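Putative metallopeptidase (Shewanella baltica OS155, PDB 3IEH) probably acts as a zinc-dependent hydrolase of the peptidase M14 family, with metallocarboxypeptidase-like activity. Local coordinates at residues H170-Y181 and G242-Q251. Residues are numbered along the deposited sequence; the frame is centred on the assembly and turned at random.
With ZN (zinc ion), chain B.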
loop_
_atom_site.group_PDB
_atom_site.type_symbol
_atom_site.label_atom_id
_atom_site.label_comp_id
_atom_site.label_asym_id
_atom_site.label_seq_id
_atom_site.Cartn_x
_atom_site.Cartn_y
_atom_site.Cartn_z
ATOM N N HIS A 170 2.239 3.865 1.879
ATOM C CA HIS A 170 3.237 4.694 1.235
ATOM C C HIS A 170 4.118 5.338 2.269
ATOM O O HIS A 170 3.889 5.211 3.486
ATOM C CB HIS A 170 2.556 5.765 0.398
ATOM C CG HIS A 170 1.915 5.228 -0.846
ATOM N ND1 HIS A 170 2.443 5.429 -2.096
ATOM C CD2 HIS A 170 0.827 4.449 -1.023
ATOM C CE1 HIS A 170 1.685 4.838 -2.997
ATOM N NE2 HIS A 170 0.696 4.237 -2.373
ATOM N N GLU A 171 5.173 5.971 1.781
ATOM C CA GLU A 171 6.055 6.755 2.629
ATOM C C GLU A 171 6.370 8.076 1.951
ATOM O O GLU A 171 6.293 8.181 0.749
ATOM C CB GLU A 171 7.343 6.024 2.920
ATOM C CG GLU A 171 7.204 4.695 3.576
ATOM C CD GLU A 171 8.428 4.390 4.413
ATOM O OE1 GLU A 171 9.373 3.827 3.862
ATOM O OE2 GLU A 171 8.502 4.789 5.598
ATOM N N ASP A 172 6.714 9.082 2.740
ATOM C CA ASP A 172 7.046 10.407 2.220
ATOM C C ASP A 172 8.495 10.718 2.631
ATOM O O ASP A 172 8.767 10.989 3.803
ATOM C CB ASP A 172 6.029 11.429 2.772
ATOM C CG ASP A 172 6.235 12.864 2.251
ATOM O OD1 ASP A 172 7.260 13.203 1.611
ATOM O OD2 ASP A 172 5.347 13.682 2.527
ATOM N N VAL A 173 9.405 10.678 1.652
ATOM C CA VAL A 173 10.846 10.953 1.868
ATOM C C VAL A 173 11.146 12.435 2.165
ATOM O O VAL A 173 12.214 12.766 2.642
ATOM C CB VAL A 173 11.731 10.454 0.670
ATOM C CG1 VAL A 173 11.449 11.236 -0.640
ATOM C CG2 VAL A 173 13.178 10.565 1.010
ATOM N N LEU A 174 10.193 13.322 1.908
ATOM C CA LEU A 174 10.364 14.715 2.232
ATOM C C LEU A 174 9.792 15.073 3.595
ATOM O O LEU A 174 9.816 16.243 3.973
ATOM C CB LEU A 174 9.706 15.578 1.168
ATOM C CG LEU A 174 10.376 15.489 -0.212
ATOM C CD1 LEU A 174 9.639 16.386 -1.203
ATOM C CD2 LEU A 174 11.868 15.849 -0.150
ATOM N N SER A 175 9.309 14.088 4.354
ATOM C CA SER A 175 8.627 14.386 5.613
ATOM C C SER A 175 9.183 13.690 6.849
ATOM O O SER A 175 9.606 12.533 6.798
ATOM C CB SER A 175 7.138 14.036 5.483
ATOM O OG SER A 175 6.415 14.422 6.666
ATOM N N ARG A 176 9.168 14.417 7.966
ATOM C CA ARG A 176 9.443 13.825 9.271
ATOM C C ARG A 176 8.135 13.557 10.064
ATOM O O ARG A 176 8.170 12.995 11.149
ATOM C CB ARG A 176 10.432 14.678 10.052
ATOM C CG ARG A 176 9.943 16.046 10.419
ATOM C CD ARG A 176 10.985 16.761 11.290
ATOM N NE ARG A 176 11.156 16.084 12.572
ATOM C CZ ARG A 176 10.293 16.141 13.587
ATOM N NH1 ARG A 176 9.173 16.862 13.507
ATOM N NH2 ARG A 176 10.556 15.464 14.703
ATOM N N GLU A 177 6.989 13.902 9.467
ATOM C CA GLU A 177 5.679 13.838 10.120
ATOM C C GLU A 177 4.750 12.876 9.384
ATOM O O GLU A 177 4.716 12.887 8.158
ATOM C CB GLU A 177 5.035 15.232 10.096
ATOM C CG GLU A 177 5.750 16.254 10.942
ATOM C CD GLU A 177 5.134 17.642 10.845
ATOM O OE1 GLU A 177 4.528 17.949 9.815
ATOM O OE2 GLU A 177 5.266 18.432 11.801
ATOM N N ALA A 178 3.996 12.065 10.109
ATOM C CA ALA A 178 3.094 11.083 9.463
ATOM C C ALA A 178 1.781 11.737 8.997
ATOM O O ALA A 178 1.387 12.789 9.501
ATOM C CB ALA A 178 2.785 9.932 10.420
ATOM N N TYR A 179 1.113 11.113 8.032
ATOM C CA TYR A 179 -0.221 11.537 7.649
ATOM C C TYR A 179 -0.886 10.426 6.864
ATOM O O TYR A 179 -0.272 9.390 6.567
ATOM C CB TYR A 179 -0.221 12.891 6.897
ATOM C CG TYR A 179 0.614 12.908 5.654
ATOM C CD1 TYR A 179 2.014 13.080 5.728
ATOM C CD2 TYR A 179 0.020 12.767 4.391
ATOM C CE1 TYR A 179 2.802 13.097 4.577
ATOM C CE2 TYR A 179 0.799 12.779 3.214
ATOM C CZ TYR A 179 2.191 12.919 3.314
ATOM O OH TYR A 179 2.958 12.935 2.165
ATOM N N VAL A 180 -2.172 10.609 6.592
ATOM C CA VAL A 180 -2.965 9.588 5.933
ATOM C C VAL A 180 -4.048 10.215 5.061
ATOM O O VAL A 180 -4.688 11.154 5.478
ATOM C CB VAL A 180 -3.628 8.634 6.970
ATOM C CG1 VAL A 180 -4.297 9.422 8.065
ATOM C CG2 VAL A 180 -4.647 7.740 6.276
ATOM N N TYR A 181 -4.197 9.703 3.840
ATOM C CA TYR A 181 -5.267 10.071 2.925
ATOM C C TYR A 181 -6.335 9.046 3.193
ATOM O O TYR A 181 -6.034 7.875 3.140
ATOM C CB TYR A 181 -4.851 9.900 1.441
ATOM C CG TYR A 181 -3.729 10.797 0.934
ATOM C CD1 TYR A 181 -2.391 10.429 1.067
ATOM C CD2 TYR A 181 -4.009 11.982 0.286
ATOM C CE1 TYR A 181 -1.366 11.245 0.597
ATOM C CE2 TYR A 181 -3.001 12.806 -0.177
ATOM C CZ TYR A 181 -1.689 12.440 -0.031
ATOM O OH TYR A 181 -0.704 13.283 -0.511
ATOM N N GLY A 242 -11.165 3.552 1.875
ATOM C CA GLY A 242 -9.771 3.471 1.447
ATOM C C GLY A 242 -8.923 4.353 2.329
ATOM O O GLY A 242 -9.417 5.337 2.874
ATOM N N ALA A 243 -7.662 3.973 2.499
ATOM C CA ALA A 243 -6.674 4.790 3.196
ATOM C C ALA A 243 -5.341 4.606 2.506
ATOM O O ALA A 243 -4.987 3.478 2.104
ATOM C CB ALA A 243 -6.545 4.386 4.668
ATOM N N CYS A 244 -4.615 5.709 2.352
ATOM C CA CYS A 244 -3.240 5.666 1.896
ATOM C C CYS A 244 -2.402 6.286 3.006
ATOM O O CYS A 244 -2.375 7.492 3.153
ATOM C CB CYS A 244 -3.044 6.435 0.606
ATOM S SG CYS A 244 -1.274 6.679 0.184
ATOM N N THR A 245 -1.747 5.455 3.802
ATOM C CA THR A 245 -0.960 5.940 4.918
ATOM C C THR A 245 0.392 6.411 4.404
ATOM O O THR A 245 0.932 5.856 3.446
ATOM C CB THR A 245 -0.734 4.842 5.979
ATOM O OG1 THR A 245 -0.091 3.738 5.359
ATOM C CG2 THR A 245 -2.081 4.369 6.602
ATOM N N GLU A 246 0.917 7.454 5.038
ATOM C CA GLU A 246 2.222 8.004 4.676
ATOM C C GLU A 246 3.080 8.095 5.947
ATOM O O GLU A 246 2.877 8.972 6.767
ATOM C CB GLU A 246 2.040 9.395 4.051
ATOM C CG GLU A 246 1.271 9.380 2.739
ATOM C CD GLU A 246 2.134 9.053 1.522
ATOM O OE1 GLU A 246 3.391 8.969 1.593
ATOM O OE2 GLU A 246 1.525 8.895 0.461
ATOM N N THR A 247 3.987 7.144 6.129
ATOM C CA THR A 247 4.971 7.234 7.188
ATOM C C THR A 247 6.141 8.119 6.722
ATOM O O THR A 247 6.494 8.170 5.534
ATOM C CB THR A 247 5.480 5.838 7.649
ATOM O OG1 THR A 247 5.898 5.053 6.519
ATOM C CG2 THR A 247 4.404 5.104 8.432
ATOM N N PRO A 248 6.749 8.835 7.647
ATOM C CA PRO A 248 7.808 9.768 7.259
ATOM C C PRO A 248 9.160 9.104 7.061
ATOM O O PRO A 248 9.754 8.611 8.035
ATOM C CB PRO A 248 7.852 10.743 8.441
ATOM C CG PRO A 248 7.358 9.927 9.619
ATOM C CD PRO A 248 6.385 8.934 9.069
ATOM N N ALA A 249 9.690 9.177 5.840
ATOM C CA ALA A 249 10.909 8.442 5.496
ATOM C C ALA A 249 12.195 9.141 5.952
ATOM O O ALA A 249 13.297 8.654 5.669
ATOM C CB ALA A 249 10.951 8.127 3.989
ATOM N N LEU A 250 12.049 10.280 6.637
ATOM C CA LEU A 250 13.183 10.972 7.314
ATOM C C LEU A 250 13.391 10.420 8.732
ATOM O O LEU A 250 14.344 10.772 9.394
ATOM C CB LEU A 250 12.984 12.506 7.378
ATOM C CG LEU A 250 12.985 13.289 6.056
ATOM C CD1 LEU A 250 12.672 14.804 6.291
ATOM C CD2 LEU A 250 14.332 13.090 5.302
ATOM N N GLN A 251 12.485 9.576 9.201
ATOM C CA GLN A 251 12.625 8.927 10.494
ATOM C C GLN A 251 13.311 7.571 10.312
ATOM O O GLN A 251 13.526 7.084 9.191
ATOM C CB GLN A 251 11.236 8.710 11.142
ATOM C CG GLN A 251 10.406 9.981 11.422
ATOM C CD GLN A 251 11.031 10.931 12.438
ATOM O OE1 GLN A 251 12.005 10.571 13.087
ATOM N NE2 GLN A 251 10.469 12.156 12.579
HETATM ZN ZN ZN B . 4.249 7.044 -2.520
HETATM O O HOH W 1 2.100 12.040 -0.750
HETATM O O HOH W 2 3.199 8.942 -1.738
#
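Tyr179 lays one ring face over the base of Glu246, with Glu246 CB 3.6 Å from the ring centre in a CH-pi contact. The planes of the Tyr179 ring and the Glu246 carboxylate are nearly parallel, 13° apart. Strand 242-248 runs between strand 165-172, parallel to it, and strand 179-183, antiparallel. Glu246 bends at chi2 (-83°), which brings its carboxylate beside His170, OE2 lying 3.3 Å from His170 CB. The Tyr181 ring turns an edge to the same oxygen. Cys244 SG fills the hollow obliquely beside the His170 ring, 3.3 Å from CD2. At the other end, Pro248 CB pushes into the bend at Ser175 and Arg176, and Gln251 NE2 gives a straight bond to Arg176 O (2.8 Å). On the reverse face, Thr247 OG1 donates to Glu171 OE2, which also pairs with Arg256. Tyr179 OH donates to Asp172 OD2 at 2.5 Å. With an alanine here, Asp172 OD2 would probably lose this donor and the Glu246 chain the ring face that steadies it. His170 ND1 binds zinc together with His76 and Glu79. A zinc-bound water donates to Glu246 OE2 (2.8 Å), consistent with the predicted proton donor/acceptor role of Glu246.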